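Local coordinates for solute-binding periplasmic protein of iron/siderophore ABC transporter (Yersinia pestis, PDB 6B2Y) that probably binds a chelated metal, likely iron carried by a siderophore, in the periplasm and delivers it to an ABC transporter for uptake, at residues 267-272 with 316-321; 220-225 with 236-241. All coordinates share one frame; numbering follows the deposited sequence.

Contact 1: residues 267-272 with 316-321; sequences KVLAAK and NTLSAV
Leu269 and Leu318 mark the closest approach of the two backbones, with 6.5 Å between their CA atoms, where the last turn of helix 265-271 faces the bend that leads into helix 319-322. In the α/β fold of this periplasmic binding protein these helices precede two neighbouring parallel strands, 275-280 and 326-330, so the contact joins the helices that lead into two adjacent strands, near the surface of one lobe. The first helix ends as Lys272 takes up a positive phi, although Lys272 N still bonds to Leu269 O at 3.1 Å. Leu318 occupies the N-cap position of the second helix, where leucine offers no side-chain cap. Its carbonyl O accepts Val321 N at 3.0 Å, a routine bond of the first turn.

No hydrogen bond crosses between the segments, and branched apolar side chains suit such a seam. Leu269 and Leu318 meet at about a right angle, methyl against methyl, with CD2 of Leu269 3.8 Å from CD2 of Leu318. The same Leu269 CD2 lies 3.9 Å from Leu318 CG, so one methyl covers the fork of the other leucine, whose side chain also touches Pro273. Leu269 is partly exposed, whereas Leu318 is buried. Thr317 borders the pair on its exposed flank. With chi1 at 74°, its OG1 sits between the backbone N and the carbonyl carbon and bonds to Gly314 O, a polar need met inside its own loop while the hydroxyl rests against Leu269. Leu318 CD2 also approaches the backbone oxygen Val268 O to 4.1 Å.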
loop_
_atom_site.group_PDB
_atom_site.type_symbol
_atom_site.label_atom_id
_atom_site.label_comp_id
_atom_site.label_asym_id
_atom_site.label_seq_id
_atom_site.Cartn_x
_atom_site.Cartn_y
_atom_site.Cartn_z
ATOM N N LYS A 267 -17.624 -13.406 14.266
ATOM C CA LYS A 267 -17.154 -14.377 13.285
ATOM C C LYS A 267 -15.647 -14.577 13.382
ATOM O O LYS A 267 -15.159 -15.705 13.266
ATOM C CB LYS A 267 -17.552 -13.938 11.878
ATOM C CG LYS A 267 -19.024 -14.119 11.571
ATOM C CD LYS A 267 -19.544 -12.986 10.719
ATOM C CE LYS A 267 -20.885 -13.347 10.098
ATOM N NZ LYS A 267 -20.922 -14.780 9.715
ATOM N N VAL A 268 -14.894 -13.492 13.595
ATOM C CA VAL A 268 -13.455 -13.618 13.811
ATOM C C VAL A 268 -13.179 -14.561 14.976
ATOM O O VAL A 268 -12.374 -15.492 14.864
ATOM C CB VAL A 268 -12.819 -12.236 14.047
ATOM C CG1 VAL A 268 -11.307 -12.356 14.130
ATOM C CG2 VAL A 268 -13.232 -11.278 12.947
ATOM N N LEU A 269 -13.860 -14.342 16.107
ATOM C CA LEU A 269 -13.647 -15.193 17.274
ATOM C C LEU A 269 -14.042 -16.634 16.981
ATOM O O LEU A 269 -13.307 -17.568 17.326
ATOM C CB LEU A 269 -14.436 -14.657 18.469
ATOM C CG LEU A 269 -14.181 -13.195 18.847
ATOM C CD1 LEU A 269 -14.996 -12.820 20.070
ATOM C CD2 LEU A 269 -12.708 -12.950 19.083
ATOM N N ALA A 270 -15.199 -16.835 16.344
ATOM C CA ALA A 270 -15.633 -18.190 16.001
ATOM C C ALA A 270 -14.673 -18.866 15.029
ATOM O O ALA A 270 -14.581 -20.101 15.002
ATOM C CB ALA A 270 -17.044 -18.161 15.406
ATOM N N ALA A 271 -13.956 -18.087 14.220
ATOM C CA ALA A 271 -13.003 -18.671 13.288
ATOM C C ALA A 271 -11.724 -19.140 13.970
ATOM O O ALA A 271 -11.026 -20.002 13.422
ATOM C CB ALA A 271 -12.670 -17.665 12.188
ATOM N N LYS A 272 -11.404 -18.595 15.139
ATOM C CA LYS A 272 -10.227 -18.984 15.909
ATOM C C LYS A 272 -8.949 -19.029 15.063
ATOM O O LYS A 272 -8.272 -20.059 15.007
ATOM C CB LYS A 272 -10.469 -20.321 16.595
ATOM C CG LYS A 272 -11.876 -20.434 17.178
ATOM C CD LYS A 272 -12.060 -21.699 18.003
ATOM C CE LYS A 272 -12.850 -22.743 17.231
ATOM N NZ LYS A 272 -12.342 -24.118 17.511
ATOM N N ASN A 316 -8.849 -9.656 22.576
ATOM C CA ASN A 316 -7.909 -10.187 23.560
ATOM C C ASN A 316 -8.284 -11.582 24.063
ATOM O O ASN A 316 -7.569 -12.121 24.914
ATOM C CB ASN A 316 -7.749 -9.215 24.742
ATOM C CG ASN A 316 -9.048 -8.968 25.502
ATOM O OD1 ASN A 316 -10.041 -9.674 25.324
ATOM N ND2 ASN A 316 -9.037 -7.951 26.367
ATOM N N THR A 317 -9.361 -12.180 23.553
ATOM C CA THR A 317 -9.692 -13.571 23.843
ATOM C C THR A 317 -9.201 -14.540 22.766
ATOM O O THR A 317 -9.333 -15.756 22.942
ATOM C CB THR A 317 -11.207 -13.736 24.030
ATOM O OG1 THR A 317 -11.869 -13.662 22.763
ATOM C CG2 THR A 317 -11.768 -12.652 24.973
ATOM N N LEU A 318 -8.630 -14.030 21.670
ATOM C CA LEU A 318 -8.107 -14.874 20.604
ATOM C C LEU A 318 -6.865 -15.615 21.073
ATOM O O LEU A 318 -5.957 -15.016 21.656
ATOM C CB LEU A 318 -7.766 -14.025 19.374
ATOM C CG LEU A 318 -8.915 -13.432 18.550
ATOM C CD1 LEU A 318 -8.415 -12.268 17.667
ATOM C CD2 LEU A 318 -9.553 -14.512 17.684
ATOM N N SER A 319 -6.815 -16.924 20.810
ATOM C CA SER A 319 -5.595 -17.671 21.076
ATOM C C SER A 319 -4.408 -17.097 20.314
ATOM O O SER A 319 -3.276 -17.137 20.806
ATOM C CB SER A 319 -5.785 -19.146 20.729
ATOM O OG SER A 319 -6.828 -19.720 21.489
ATOM N N ALA A 320 -4.635 -16.573 19.104
ATOM C CA ALA A 320 -3.533 -15.965 18.364
ATOM C C ALA A 320 -2.939 -14.788 19.119
ATOM O O ALA A 320 -1.729 -14.550 19.048
ATOM C CB ALA A 320 -4.007 -15.511 16.976
ATOM N N VAL A 321 -3.772 -14.061 19.858
ATOM C CA VAL A 321 -3.307 -12.888 20.590
ATOM C C VAL A 321 -2.476 -13.300 21.805
ATOM O O VAL A 321 -1.480 -12.648 22.141
ATOM C CB VAL A 321 -4.518 -12.019 20.984
ATOM C CG1 VAL A 321 -4.167 -11.071 22.133
ATOM C CG2 VAL A 321 -5.027 -11.246 19.765
#

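Contact 2: residues 220-225 with 236-241; sequences IELRAG and KGNMGD
Met239 starts with its CG beside the backbone N (chi1 -68°), then bends at chi2 (-139°), a turn that carries the thioether out to Ile220 and Leu222. Ile220 meets it with its longer branch: CG1 lies anti to the backbone N, and CD1 ends 3.7 Å from Met239 SD, the two side chains crossing at about a right angle. Leu222 comes in obliquely, its CD2 lying 4.1 Å from Met239 SD and equally far from Met239 CE. The unbranched thioether lies against both branched side chains and touches each; such an apolar, flexible chain suits a buried place.

The contact sets the end of strand 217-221, in the mixed sheet of the periplasmic binding fold, against the start of helix 239-245; the chain between them includes the vicinal disulfide Cys230-Cys231 and the short strand 232-234. Ile220 and Leu222, two residues apart on the chain leaving strand 217-221, both point to the helix, while Glu221 turns elsewhere, to a salt bridge with Arg312.

Asn238 has an unusual positive-phi backbone, and asparagine suits the place through its amide. OD1 takes a weak bond from Met239 N (2.8 Å, 143° at the hydrogen) and lies 4.0 Å from Leu222 CD1, while ND2 gives a hydrogen bond to Arg165 O. The buried amide thus has partners at both ends. Gly240 fits the tight start of the helix because a CB there would collide with Gly237 O. One residue further on, Asp241 N bonds to Asn238 O at 2.8 Å.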
loop_
_atom_site.group_PDB
_atom_site.type_symbol
_atom_site.label_atom_id
_atom_site.label_comp_id
_atom_site.label_asym_id
_atom_site.label_seq_id
_atom_site.Cartn_x
_atom_site.Cartn_y
_atom_site.Cartn_z
ATOM N N ILE A 220 -6.628 -10.758 9.030
ATOM C CA ILE A 220 -6.027 -9.425 9.007
ATOM C C ILE A 220 -7.106 -8.388 9.309
ATOM O O ILE A 220 -8.120 -8.300 8.610
ATOM C CB ILE A 220 -5.318 -9.123 7.673
ATOM C CG1 ILE A 220 -4.621 -7.754 7.764
ATOM C CG2 ILE A 220 -6.281 -9.150 6.503
ATOM C CD1 ILE A 220 -3.235 -7.735 7.201
ATOM N N GLU A 221 -6.889 -7.602 10.360
ATOM C CA GLU A 221 -7.786 -6.508 10.699
ATOM C C GLU A 221 -7.173 -5.231 10.141
ATOM O O GLU A 221 -6.192 -4.718 10.684
ATOM C CB GLU A 221 -7.997 -6.412 12.209
ATOM C CG GLU A 221 -9.124 -5.474 12.555
ATOM C CD GLU A 221 -9.260 -5.238 14.040
ATOM O OE1 GLU A 221 -10.043 -4.345 14.413
ATOM O OE2 GLU A 221 -8.588 -5.941 14.820
ATOM N N LEU A 222 -7.735 -4.736 9.038
ATOM C CA LEU A 222 -7.228 -3.511 8.431
ATOM C C LEU A 222 -7.633 -2.283 9.250
ATOM O O LEU A 222 -8.778 -2.153 9.684
ATOM C CB LEU A 222 -7.745 -3.380 7.002
ATOM C CG LEU A 222 -7.286 -4.502 6.075
ATOM C CD1 LEU A 222 -8.039 -4.439 4.731
ATOM C CD2 LEU A 222 -5.777 -4.406 5.853
ATOM N N ARG A 223 -6.684 -1.363 9.413
ATOM C CA ARG A 223 -6.895 -0.161 10.225
ATOM C C ARG A 223 -7.470 -0.518 11.588
ATOM O O ARG A 223 -8.438 0.086 12.054
ATOM C CB ARG A 223 -7.760 0.853 9.491
ATOM C CG ARG A 223 -7.278 1.122 8.070
ATOM C CD ARG A 223 -8.242 2.001 7.291
ATOM N NE ARG A 223 -9.581 1.424 7.234
ATOM C CZ ARG A 223 -10.665 2.033 7.708
ATOM N NH1 ARG A 223 -11.853 1.448 7.618
ATOM N NH2 ARG A 223 -10.557 3.234 8.272
ATOM N N ALA A 224 -6.885 -1.544 12.205
ATOM C CA ALA A 224 -7.376 -2.091 13.460
ATOM C C ALA A 224 -7.515 -1.008 14.519
ATOM O O ALA A 224 -6.593 -0.215 14.736
ATOM C CB ALA A 224 -6.426 -3.175 13.950
ATOM N N GLY A 225 -8.671 -0.995 15.176
ATOM C CA GLY A 225 -8.912 -0.107 16.292
ATOM C C GLY A 225 -9.200 1.325 15.919
ATOM O O GLY A 225 -9.425 2.142 16.815
ATOM N N LYS A 236 -11.401 -11.507 -1.150
ATOM C CA LYS A 236 -10.842 -12.021 -2.405
ATOM C C LYS A 236 -10.068 -10.926 -3.141
ATOM O O LYS A 236 -10.473 -10.426 -4.198
ATOM C CB LYS A 236 -11.946 -12.585 -3.289
ATOM C CG LYS A 236 -12.842 -13.606 -2.607
ATOM C CD LYS A 236 -14.234 -13.561 -3.249
ATOM C CE LYS A 236 -14.918 -14.909 -3.165
ATOM N NZ LYS A 236 -15.345 -15.164 -1.771
ATOM N N GLY A 237 -8.915 -10.573 -2.572
ATOM C CA GLY A 237 -8.069 -9.540 -3.121
ATOM C C GLY A 237 -7.449 -8.726 -2.003
ATOM O O GLY A 237 -7.415 -9.162 -0.854
ATOM N N ASN A 238 -6.960 -7.544 -2.371
ATOM C CA ASN A 238 -6.183 -6.685 -1.476
ATOM C C ASN A 238 -5.195 -7.501 -0.646
ATOM O O ASN A 238 -4.519 -8.372 -1.195
ATOM C CB ASN A 238 -7.123 -5.869 -0.606
ATOM C CG ASN A 238 -6.424 -4.668 0.033
ATOM O OD1 ASN A 238 -6.157 -4.681 1.227
ATOM N ND2 ASN A 238 -6.104 -3.651 -0.764
ATOM N N MET A 239 -5.093 -7.243 0.673
ATOM C CA MET A 239 -4.078 -7.923 1.456
ATOM C C MET A 239 -4.343 -9.417 1.562
ATOM O O MET A 239 -3.416 -10.169 1.879
ATOM C CB MET A 239 -3.984 -7.283 2.850
ATOM C CG MET A 239 -3.423 -5.874 2.825
ATOM S SD MET A 239 -2.299 -5.685 4.215
ATOM C CE MET A 239 -2.010 -3.912 4.324
ATOM N N GLY A 240 -5.577 -9.858 1.282
ATOM C CA GLY A 240 -5.827 -11.279 1.102
ATOM C C GLY A 240 -4.889 -11.907 0.090
ATOM O O GLY A 240 -4.430 -13.039 0.270
ATOM N N ASP A 241 -4.581 -11.175 -0.992
ATOM C CA ASP A 241 -3.611 -11.665 -1.968
ATOM C C ASP A 241 -2.253 -11.923 -1.323
ATOM O O ASP A 241 -1.546 -12.872 -1.696
ATOM C CB ASP A 241 -3.458 -10.653 -3.116
ATOM C CG ASP A 241 -4.596 -10.722 -4.121
ATOM O OD1 ASP A 241 -5.508 -11.564 -3.941
ATOM O OD2 ASP A 241 -4.569 -9.941 -5.103
#

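How the contacts relate
Contacts 1 and 2 do not touch: their centres are 16 Å apart and their nearest atoms about 7 Å. They belong to the same mixed sheet region, since strand 275-280, entered from helix 265-271 of contact 1, runs beside strand 217-221 and packs against Ile220 and Leu222 of contact 2. A second route is Glu221, which touches Ile315, itself a neighbour of Val321. Contact 1 is peripheral, centred 26 Å from the chain's centre, against 11 Å for contact 2. The latter is nearer the interior, and the Asn238 side chain lies about 12 Å from a bound sodium ion. No chelated metal occupies this apo structure.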